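Local coordinates for protein putative SAM-dependent O-methyltranferase (Podospora anserina, PDB 4YMH) that binds S-adenosyl-L-homocysteine in a Rossmann-like fold and, as in its cation-dependent family, probably transfers a methyl group from S-adenosylmethionine to an oxygen of its substrate, at residues E36-R41 with C74-S79; D29-H34 with K112-G117; T96-Y99 with M103-A106. One frame throughout, in Å; residues are numbered along the deposited sequence.

Contact 1: residues E36-R41 with C74-S79. With SAH (S-adenosyl-L-homocysteine), chain E.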
loop_
_atom_site.group_PDB
_atom_site.type_symbol
_atom_site.label_atom_id
_atom_site.label_comp_id
_atom_site.label_asym_id
_atom_site.label_seq_id
_atom_site.Cartn_x
_atom_site.Cartn_y
_atom_site.Cartn_z
ATOM N N GLU A 36 -6.942 2.278 -23.036
ATOM C CA GLU A 36 -7.701 1.524 -24.025
ATOM C C GLU A 36 -6.978 1.457 -25.370
ATOM O O GLU A 36 -6.928 0.404 -26.024
ATOM C CB GLU A 36 -9.091 2.136 -24.206
ATOM C CG GLU A 36 -9.979 2.054 -22.973
ATOM C CD GLU A 36 -10.489 0.647 -22.699
ATOM O OE1 GLU A 36 -10.307 -0.245 -23.558
ATOM O OE2 GLU A 36 -11.080 0.433 -21.619
ATOM N N TRP A 37 -6.425 2.592 -25.778
ATOM C CA TRP A 37 -5.689 2.681 -27.031
ATOM C C TRP A 37 -4.481 1.762 -27.025
ATOM O O TRP A 37 -4.168 1.125 -28.034
ATOM C CB TRP A 37 -5.241 4.116 -27.282
ATOM C CG TRP A 37 -4.294 4.260 -28.436
ATOM C CD1 TRP A 37 -4.618 4.459 -29.745
ATOM C CD2 TRP A 37 -2.865 4.232 -28.376
ATOM N NE1 TRP A 37 -3.478 4.552 -30.507
ATOM C CE2 TRP A 37 -2.388 4.419 -29.689
ATOM C CE3 TRP A 37 -1.942 4.069 -27.339
ATOM C CZ2 TRP A 37 -1.030 4.445 -29.991
ATOM C CZ3 TRP A 37 -0.592 4.091 -27.640
ATOM C CH2 TRP A 37 -0.149 4.281 -28.955
ATOM N N THR A 38 -3.793 1.714 -25.891
ATOM C CA THR A 38 -2.645 0.831 -25.741
ATOM C C THR A 38 -3.081 -0.623 -25.880
ATOM O O THR A 38 -2.430 -1.414 -26.567
ATOM C CB THR A 38 -1.942 1.034 -24.386
ATOM O OG1 THR A 38 -1.434 2.369 -24.310
ATOM C CG2 THR A 38 -0.779 0.043 -24.235
ATOM N N ARG A 39 -4.191 -0.975 -25.240
ATOM C CA ARG A 39 -4.672 -2.351 -25.332
ATOM C C ARG A 39 -5.084 -2.734 -26.753
ATOM O O ARG A 39 -4.952 -3.888 -27.149
ATOM C CB ARG A 39 -5.831 -2.572 -24.363
ATOM C CG ARG A 39 -5.420 -2.375 -22.921
ATOM C CD ARG A 39 -6.596 -2.434 -21.979
ATOM N NE ARG A 39 -7.022 -3.801 -21.703
ATOM C CZ ARG A 39 -8.256 -4.252 -21.894
ATOM N NH1 ARG A 39 -9.197 -3.442 -22.369
ATOM N NH2 ARG A 39 -8.548 -5.513 -21.612
ATOM N N THR A 40 -5.571 -1.769 -27.526
ATOM C CA THR A 40 -5.925 -2.050 -28.914
ATOM C C THR A 40 -4.681 -2.140 -29.799
ATOM O O THR A 40 -4.597 -2.984 -30.699
ATOM C CB THR A 40 -6.881 -0.982 -29.477
ATOM O OG1 THR A 40 -8.068 -0.940 -28.678
ATOM C CG2 THR A 40 -7.265 -1.301 -30.913
ATOM N N ARG A 41 -3.708 -1.277 -29.525
ATOM C CA ARG A 41 -2.522 -1.164 -30.367
ATOM C C ARG A 41 -1.557 -2.339 -30.196
ATOM O O ARG A 41 -0.955 -2.794 -31.168
ATOM C CB ARG A 41 -1.792 0.150 -30.081
ATOM C CG ARG A 41 -0.544 0.377 -30.929
ATOM C CD ARG A 41 -0.808 1.317 -32.105
ATOM N NE ARG A 41 0.396 1.562 -32.903
ATOM C CZ ARG A 41 1.363 2.414 -32.570
ATOM N NH1 ARG A 41 1.288 3.109 -31.448
ATOM N NH2 ARG A 41 2.417 2.569 -33.358
ATOM N N CYS A 74 9.115 2.390 -19.509
ATOM C CA CYS A 74 8.036 3.298 -19.908
ATOM C C CYS A 74 6.876 2.570 -20.595
ATOM O O CYS A 74 5.713 2.938 -20.400
ATOM C CB CYS A 74 8.587 4.388 -20.832
ATOM S SG CYS A 74 7.404 5.688 -21.250
ATOM N N TYR A 75 7.204 1.522 -21.360
ATOM C CA TYR A 75 6.265 0.844 -22.269
ATOM C C TYR A 75 5.523 1.857 -23.140
ATOM O O TYR A 75 6.146 2.512 -23.974
ATOM C CB TYR A 75 5.273 -0.028 -21.498
ATOM C CG TYR A 75 4.501 -0.978 -22.386
ATOM C CD1 TYR A 75 5.168 -1.894 -23.196
ATOM C CD2 TYR A 75 3.108 -0.964 -22.418
ATOM C CE1 TYR A 75 4.473 -2.771 -24.017
ATOM C CE2 TYR A 75 2.402 -1.840 -23.247
ATOM C CZ TYR A 75 3.092 -2.739 -24.034
ATOM O OH TYR A 75 2.404 -3.609 -24.846
ATOM N N SER A 76 4.210 2.006 -22.949
ATOM C CA SER A 76 3.444 2.931 -23.800
ATOM C C SER A 76 3.212 4.308 -23.159
ATOM O O SER A 76 2.556 5.168 -23.747
ATOM C CB SER A 76 2.095 2.321 -24.183
ATOM O OG SER A 76 1.128 2.527 -23.162
ATOM N N GLY A 77 3.765 4.521 -21.971
ATOM C CA GLY A 77 3.660 5.803 -21.295
ATOM C C GLY A 77 2.537 5.930 -20.269
ATOM O O GLY A 77 2.346 6.998 -19.688
ATOM N N TYR A 78 1.787 4.856 -20.048
ATOM C CA TYR A 78 0.653 4.887 -19.114
ATOM C C TYR A 78 1.032 5.328 -17.702
ATOM O O TYR A 78 0.383 6.218 -17.130
ATOM C CB TYR A 78 -0.019 3.510 -19.051
ATOM C CG TYR A 78 -1.131 3.389 -18.022
ATOM C CD1 TYR A 78 -2.333 4.073 -18.184
ATOM C CD2 TYR A 78 -0.983 2.578 -16.896
ATOM C CE1 TYR A 78 -3.351 3.959 -17.250
ATOM C CE2 TYR A 78 -2.002 2.460 -15.954
ATOM C CZ TYR A 78 -3.183 3.154 -16.140
ATOM O OH TYR A 78 -4.212 3.053 -15.219
ATOM N N SER A 79 2.071 4.720 -17.128
ATOM C CA SER A 79 2.433 5.080 -15.756
ATOM C C SER A 79 3.089 6.464 -15.720
ATOM O O SER A 79 2.865 7.218 -14.781
ATOM C CB SER A 79 3.331 4.017 -15.093
ATOM O OG SER A 79 4.500 3.739 -15.835
HETATM N N SAH E . 5.448 1.050 -16.627
HETATM C CA SAH E . 4.569 0.638 -17.685
HETATM C CB SAH E . 4.883 -0.780 -18.156
HETATM C CG SAH E . 6.353 -1.173 -18.258
HETATM S SD SAH E . 6.524 -2.763 -18.980
HETATM C C SAH E . 3.129 0.691 -17.250
HETATM O O SAH E . 2.253 0.754 -18.079
HETATM O OXT SAH E . 2.869 0.660 -16.056
HETATM C "C5'" SAH E . 8.268 -2.848 -18.947
HETATM C "C4'" SAH E . 8.964 -1.960 -19.967
HETATM O "O4'" SAH E . 10.358 -1.963 -19.718
HETATM C "C3'" SAH E . 8.804 -2.456 -21.384
HETATM O "O3'" SAH E . 8.308 -1.438 -22.220
HETATM C "C2'" SAH E . 10.195 -2.850 -21.807
HETATM O "O2'" SAH E . 10.431 -2.688 -23.170
HETATM C "C1'" SAH E . 11.081 -2.009 -20.922
HETATM N N9 SAH E . 12.405 -2.599 -20.679
HETATM C C8 SAH E . 12.709 -3.874 -20.520
HETATM N N7 SAH E . 14.005 -4.028 -20.311
HETATM C C5 SAH E . 14.549 -2.836 -20.328
HETATM C C6 SAH E . 15.889 -2.280 -20.159
HETATM N N6 SAH E . 16.891 -3.102 -19.938
HETATM N N1 SAH E . 16.058 -0.962 -20.228
HETATM C C2 SAH E . 15.019 -0.162 -20.440
HETATM N N3 SAH E . 13.779 -0.584 -20.596
HETATM C C4 SAH E . 13.489 -1.890 -20.550
#

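Contact 2: residues D29-H34 with K112-G117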
loop_
_atom_site.group_PDB
_atom_site.type_symbol
_atom_site.label_atom_id
_atom_site.label_comp_id
_atom_site.label_asym_id
_atom_site.label_seq_id
_atom_site.Cartn_x
_atom_site.Cartn_y
_atom_site.Cartn_z
ATOM N N ASP A 29 -10.293 10.970 -17.797
ATOM C CA ASP A 29 -10.818 10.424 -19.049
ATOM C C ASP A 29 -9.734 10.204 -20.104
ATOM O O ASP A 29 -9.725 9.180 -20.807
ATOM C CB ASP A 29 -11.903 11.340 -19.613
ATOM C CG ASP A 29 -13.183 11.287 -18.809
ATOM O OD1 ASP A 29 -13.310 10.394 -17.945
ATOM O OD2 ASP A 29 -14.074 12.125 -19.050
ATOM N N ALA A 30 -8.818 11.162 -20.199
ATOM C CA ALA A 30 -7.766 11.108 -21.210
ATOM C C ALA A 30 -6.884 9.889 -20.989
ATOM O O ALA A 30 -6.434 9.246 -21.948
ATOM C CB ALA A 30 -6.930 12.373 -21.180
ATOM N N LEU A 31 -6.642 9.580 -19.719
ATOM C CA LEU A 31 -5.775 8.463 -19.370
ATOM C C LEU A 31 -6.481 7.131 -19.623
ATOM O O LEU A 31 -5.851 6.169 -20.042
ATOM C CB LEU A 31 -5.310 8.577 -17.914
ATOM C CG LEU A 31 -4.173 7.637 -17.486
ATOM C CD1 LEU A 31 -3.050 7.724 -18.489
ATOM C CD2 LEU A 31 -3.670 7.980 -16.070
ATOM N N VAL A 32 -7.783 7.072 -19.370
ATOM C CA VAL A 32 -8.564 5.911 -19.782
ATOM C C VAL A 32 -8.414 5.695 -21.291
ATOM O O VAL A 32 -8.170 4.574 -21.754
ATOM C CB VAL A 32 -10.058 6.069 -19.453
ATOM C CG1 VAL A 32 -10.844 4.882 -20.002
ATOM C CG2 VAL A 32 -10.275 6.225 -17.960
ATOM N N GLU A 33 -8.551 6.777 -22.052
ATOM C CA GLU A 33 -8.420 6.694 -23.506
ATOM C C GLU A 33 -7.043 6.153 -23.918
ATOM O O GLU A 33 -6.937 5.314 -24.823
ATOM C CB GLU A 33 -8.670 8.064 -24.149
ATOM C CG GLU A 33 -8.615 8.051 -25.662
ATOM C CD GLU A 33 -8.952 9.399 -26.281
ATOM O OE1 GLU A 33 -8.672 10.437 -25.649
ATOM O OE2 GLU A 33 -9.505 9.417 -27.401
ATOM N N HIS A 34 -5.991 6.621 -23.255
ATOM C CA HIS A 34 -4.660 6.103 -23.559
ATOM C C HIS A 34 -4.523 4.611 -23.197
ATOM O O HIS A 34 -3.884 3.837 -23.919
ATOM C CB HIS A 34 -3.588 6.916 -22.835
ATOM C CG HIS A 34 -2.211 6.367 -23.004
ATOM N ND1 HIS A 34 -1.503 6.476 -24.184
ATOM C CD2 HIS A 34 -1.413 5.683 -22.152
ATOM C CE1 HIS A 34 -0.329 5.890 -24.045
ATOM N NE2 HIS A 34 -0.250 5.395 -22.822
ATOM N N LYS A 112 3.035 13.607 -26.823
ATOM C CA LYS A 112 2.621 14.758 -27.627
ATOM C C LYS A 112 1.103 14.870 -27.745
ATOM O O LYS A 112 0.557 15.975 -27.678
ATOM C CB LYS A 112 3.243 14.701 -29.024
ATOM C CG LYS A 112 4.753 14.859 -29.035
ATOM C CD LYS A 112 5.274 14.883 -30.465
ATOM C CE LYS A 112 6.763 14.592 -30.527
ATOM N NZ LYS A 112 7.553 15.614 -29.796
ATOM N N LYS A 113 0.416 13.749 -27.941
ATOM C CA LYS A 113 -1.048 13.791 -28.053
ATOM C C LYS A 113 -1.681 14.296 -26.756
ATOM O O LYS A 113 -2.682 15.008 -26.778
ATOM C CB LYS A 113 -1.625 12.417 -28.383
ATOM C CG LYS A 113 -1.405 11.948 -29.794
ATOM C CD LYS A 113 -2.260 10.721 -30.061
ATOM C CE LYS A 113 -1.783 9.965 -31.278
ATOM N NZ LYS A 113 -1.748 10.818 -32.508
ATOM N N TYR A 114 -1.073 13.915 -25.641
ATOM C CA TYR A 114 -1.575 14.246 -24.309
ATOM C C TYR A 114 -1.311 15.703 -23.965
ATOM O O TYR A 114 -1.965 16.277 -23.088
ATOM C CB TYR A 114 -0.917 13.345 -23.268
ATOM C CG TYR A 114 -1.791 12.984 -22.096
ATOM C CD1 TYR A 114 -1.808 13.768 -20.943
ATOM C CD2 TYR A 114 -2.590 11.853 -22.131
ATOM C CE1 TYR A 114 -2.611 13.438 -19.867
ATOM C CE2 TYR A 114 -3.389 11.503 -21.051
ATOM C CZ TYR A 114 -3.393 12.296 -19.922
ATOM O OH TYR A 114 -4.187 11.944 -18.852
ATOM N N GLY A 115 -0.336 16.292 -24.652
ATOM C CA GLY A 115 0.042 17.672 -24.417
ATOM C C GLY A 115 0.835 17.862 -23.136
ATOM O O GLY A 115 0.632 18.841 -22.424
ATOM N N VAL A 116 1.739 16.936 -22.836
ATOM C CA VAL A 116 2.606 17.106 -21.676
ATOM C C VAL A 116 3.596 18.235 -21.956
ATOM O O VAL A 116 3.865 18.565 -23.110
ATOM C CB VAL A 116 3.361 15.806 -21.315
ATOM C CG1 VAL A 116 2.378 14.668 -21.113
ATOM C CG2 VAL A 116 4.369 15.451 -22.392
ATOM N N GLY A 117 4.127 18.844 -20.904
ATOM C CA GLY A 117 5.078 19.920 -21.093
ATOM C C GLY A 117 6.480 19.388 -21.279
ATOM O O GLY A 117 6.678 18.219 -21.606
#

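Contact 3: residues T96-Y99 with M103-A106. With SAH (S-adenosyl-L-homocysteine), chain E.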
loop_
_atom_site.group_PDB
_atom_site.type_symbol
_atom_site.label_atom_id
_atom_site.label_comp_id
_atom_site.label_asym_id
_atom_site.label_seq_id
_atom_site.Cartn_x
_atom_site.Cartn_y
_atom_site.Cartn_z
ATOM N N THR A 96 11.642 9.184 -17.478
ATOM C CA THR A 96 11.270 7.801 -17.678
ATOM C C THR A 96 12.241 7.144 -18.648
ATOM O O THR A 96 12.633 7.738 -19.660
ATOM C CB THR A 96 9.795 7.680 -18.145
ATOM O OG1 THR A 96 9.477 6.301 -18.375
ATOM C CG2 THR A 96 9.529 8.505 -19.400
ATOM N N LEU A 97 12.673 5.930 -18.303
ATOM C CA LEU A 97 13.709 5.238 -19.067
ATOM C C LEU A 97 13.129 4.097 -19.891
ATOM O O LEU A 97 12.339 3.308 -19.374
ATOM C CB LEU A 97 14.788 4.683 -18.133
ATOM C CG LEU A 97 15.450 5.657 -17.165
ATOM C CD1 LEU A 97 16.543 4.939 -16.398
ATOM C CD2 LEU A 97 16.019 6.858 -17.923
ATOM N N GLU A 98 13.534 3.984 -21.157
ATOM C CA GLU A 98 12.979 2.921 -22.000
ATOM C C GLU A 98 13.972 2.477 -23.067
ATOM O O GLU A 98 14.679 3.314 -23.625
ATOM C CB GLU A 98 11.670 3.397 -22.654
ATOM C CG GLU A 98 11.092 2.434 -23.687
ATOM C CD GLU A 98 10.702 1.078 -23.101
ATOM O OE1 GLU A 98 10.000 1.045 -22.062
ATOM O OE2 GLU A 98 11.091 0.036 -23.686
ATOM N N TYR A 99 14.002 1.207 -23.407
ATOM C CA TYR A 99 14.925 0.739 -24.443
ATOM C C TYR A 99 14.326 0.250 -25.741
ATOM O O TYR A 99 14.996 0.156 -26.710
ATOM C CB TYR A 99 15.905 -0.293 -23.896
ATOM C CG TYR A 99 15.448 -1.708 -23.910
ATOM C CD1 TYR A 99 16.339 -2.735 -24.155
ATOM C CD2 TYR A 99 14.152 -2.042 -23.627
ATOM C CE1 TYR A 99 15.936 -4.045 -24.118
ATOM C CE2 TYR A 99 13.736 -3.346 -23.610
ATOM C CZ TYR A 99 14.622 -4.344 -23.854
ATOM O OH TYR A 99 14.217 -5.664 -23.831
ATOM N N MET A 103 8.385 0.941 -28.459
ATOM C CA MET A 103 7.675 1.561 -27.331
ATOM C C MET A 103 8.082 3.019 -27.142
ATOM O O MET A 103 7.282 3.827 -26.700
ATOM C CB MET A 103 7.897 0.778 -26.032
ATOM C CG MET A 103 7.348 -0.649 -26.073
ATOM S SD MET A 103 5.868 -0.874 -27.107
ATOM C CE MET A 103 4.625 0.063 -26.195
ATOM N N ILE A 104 9.318 3.352 -27.498
ATOM C CA ILE A 104 9.773 4.737 -27.489
ATOM C C ILE A 104 8.966 5.589 -28.486
ATOM O O ILE A 104 8.484 6.669 -28.140
ATOM C CB ILE A 104 11.280 4.817 -27.824
ATOM C CG1 ILE A 104 12.115 4.341 -26.626
ATOM C CG2 ILE A 104 11.674 6.239 -28.235
ATOM C CD1 ILE A 104 13.545 4.027 -26.981
ATOM N N ALA A 105 8.809 5.089 -29.708
ATOM C CA ALA A 105 7.994 5.773 -30.712
ATOM C C ALA A 105 6.555 5.942 -30.216
ATOM O O ALA A 105 5.990 7.059 -30.260
ATOM C CB ALA A 105 8.018 5.019 -32.026
ATOM N N ALA A 106 5.979 4.838 -29.732
ATOM C CA ALA A 106 4.630 4.872 -29.158
ATOM C C ALA A 106 4.469 5.938 -28.063
ATOM O O ALA A 106 3.510 6.712 -28.062
ATOM C CB ALA A 106 4.263 3.495 -28.594
HETATM N N SAH E . 5.448 1.050 -16.627
HETATM C CA SAH E . 4.569 0.638 -17.685
HETATM C CB SAH E . 4.883 -0.780 -18.156
HETATM C CG SAH E . 6.353 -1.173 -18.258
HETATM S SD SAH E . 6.524 -2.763 -18.980
HETATM C C SAH E . 3.129 0.691 -17.250
HETATM O O SAH E . 2.253 0.754 -18.079
HETATM O OXT SAH E . 2.869 0.660 -16.056
HETATM C "C5'" SAH E . 8.268 -2.848 -18.947
HETATM C "C4'" SAH E . 8.964 -1.960 -19.967
HETATM O "O4'" SAH E . 10.358 -1.963 -19.718
HETATM C "C3'" SAH E . 8.804 -2.456 -21.384
HETATM O "O3'" SAH E . 8.308 -1.438 -22.220
HETATM C "C2'" SAH E . 10.195 -2.850 -21.807
HETATM O "O2'" SAH E . 10.431 -2.688 -23.170
HETATM C "C1'" SAH E . 11.081 -2.009 -20.922
HETATM N N9 SAH E . 12.405 -2.599 -20.679
HETATM C C8 SAH E . 12.709 -3.874 -20.520
HETATM N N7 SAH E . 14.005 -4.028 -20.311
HETATM C C5 SAH E . 14.549 -2.836 -20.328
HETATM C C6 SAH E . 15.889 -2.280 -20.159
HETATM N N6 SAH E . 16.891 -3.102 -19.938
HETATM N N1 SAH E . 16.058 -0.962 -20.228
HETATM C C2 SAH E . 15.019 -0.162 -20.440
HETATM N N3 SAH E . 13.779 -0.584 -20.596
HETATM C C4 SAH E . 13.489 -1.890 -20.550
#

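Contact 1: residues E36-R41 with C74-S79
Thr38 OG1 is held between two partners. It lies 2.8 Å from Ser76 OG, its hydrogen-bonded partner across the contact. It is also hydrogen-bonded to the backbone oxygen of His34, one turn earlier in helix 29-41. The torsion of Thr38 (chi1 -63°) places OG1 beside the backbone N and turns CG2 anti to that N. Both branches thus face residues 74-79. CG2 sits 3.3 Å from Ser76 OG and 3.8 Å from Tyr75 CE2, which it approaches obliquely. Replacing Thr38 with alanine removes both branches, would probably leave Ser76 OG without this hydroxyl partner and is likely to open a small gap beside the Tyr75 ring.

The second segment is a tight loop. A type II' turn runs from Cys74 to Gly77 and is closed by Gly77 N donating to Cys74 O. Tyr75 takes the first inner position with a positive phi of 49°, which is unusual for a residue with a side chain. Its ring has a different partner at each end. OH is hydrogen-bonded to Asp44. At the other end O3' of S-adenosyl-L-homocysteine lies at the ring edge, in the ring plane, 3.3 Å from Tyr75 CD1. In the first turn of helix 78-86, Ser79 OG accepts a hydrogen bond of 3.0 Å from the SAH amino N. Glu71 also bonds to this hydroxyl, as a second shell that can fix its rotation. Thr38 backs the loop at Ser76, while Cys74, Tyr75, Tyr78 and Ser79 line the ligand pocket. A turn linking strand 68-72 to helix 78-86 and wrapping the cofactor is the glycine-containing SAM-binding loop of the class I methyltransferase fold.

Contact 2: residues D29-H34 with K112-G117
Tyr114 reaches across to Ala30 and Leu31, joining the last turn of helix 101-114 to the first turn of helix 29-41. This is helix-to-helix packing on one side of the Rossmann-like sheet. Tyr114 CB points toward helix 29-41, and a chi1 of -147°, away from the usual staggered values, carries the ring to Ala30. CD2 comes next, 4.5 Å from Ala30 CB. CE2 is closer, at 3.6 Å from the same methyl, and forms the apolar part of the contact. The methyl meets the ring obliquely. At CZ it is still 3.8 Å away.

The tip is polar. Tyr114 OH has its hydrogen-bond partner in Glu85 of helix 78-86, so the ring is anchored at its far end. Leu81 of that same helix touches both Tyr114 and Leu31. A third helix thus lines the junction.

Tyr114 is also where its own helix stops. Gly115 follows with a positive phi of 75° and is the C-prime residue of a Schellman motif. Val116 N turns back to Phe111 O, and Gly115 N to Lys112 O. The chain then leaves the helix, while the Tyr114 ring continues toward helix 29-41. There the hydroxyl arrives beside the backbone of Leu31. Leu31 N lies near the ring plane, at its edge, 3.5 Å from Tyr114 OH, and Leu31 CB is 3.7 Å from that same oxygen.

Contact 3: residues T96-Y99 with M103-A106
Glu98 extends from its strand with CG anti to the backbone N (chi1 173°), then bends at chi2 (63°) to bring its carboxylate to the cofactor ribose. Ile104 has CG1 beside its backbone N (chi1 -74°), which directs that branch at the stem of Glu98. The two side chains cross obliquely. Ile104 CG1 packs 3.6 Å from Glu98 CG, and Ile104 CD1 continues to 3.6 Å from Glu98 O. Met103 CB closes in on the carboxylate end, 4.0 Å from Glu98 OE2. Helix 101-114 thus supports the carbon part of Glu98, while the carboxylate oxygens bond to the ligand and to backbone N-H groups.

Each oxygen takes one ribose hydroxyl of S-adenosyl-L-homocysteine. O3' donates to Glu98 OE1 at 3.0 Å, and O2' donates to Glu98 OE2 at 2.8 Å. Protein groups add to this grip. Tyr75 N bonds to OE1, with a weaker bond from Cys74 N. Ser100 N bonds to OE2. This combination holds the carboxylate against rotation.

The CB of Tyr99 points away from helix 101-114, and its ring lies against the adenine, with SAH C5 3.3 Å above the plane and offset toward the rim. The closest approach is 3.2 Å, from Tyr99 CD2 to SAH C4. Ribose and base are therefore read by consecutive residues at the end of strand 93-98. An acidic residue here, binding both ribose hydroxyls, is a hallmark of class I methyltransferases. Since both oxygens accept from the ribose and from backbone N-H groups, Glu98 is probably ionised. Its negative charge would be offset by these donors, including one just before helix 101-114.

Contacts 1 and 3 both touch S-adenosyl-L-homocysteine; contact 1 is buried and contact 3 partly so. Contact 2 is packing nearer the surface. Contacts 1 and 2 share helix 29-41, and contacts 2 and 3 share helix 101-114. Helix 29-41 is joined to the ligand-binding loop and to helix 101-114, which packs on strand 93-98. Contacts 1 and 3 meet at the Cys74-Gly77 turn, contacts 1 and 2 where His34 packs against Ser76 and Tyr78. The chemistry of the three follows their place: paired hydroxyls behind the loop in contact 1, a carboxylate and an aromatic ring on the ligand in contact 3, and a tyrosine ring against an alanine methyl and the helix backbone in contact 2.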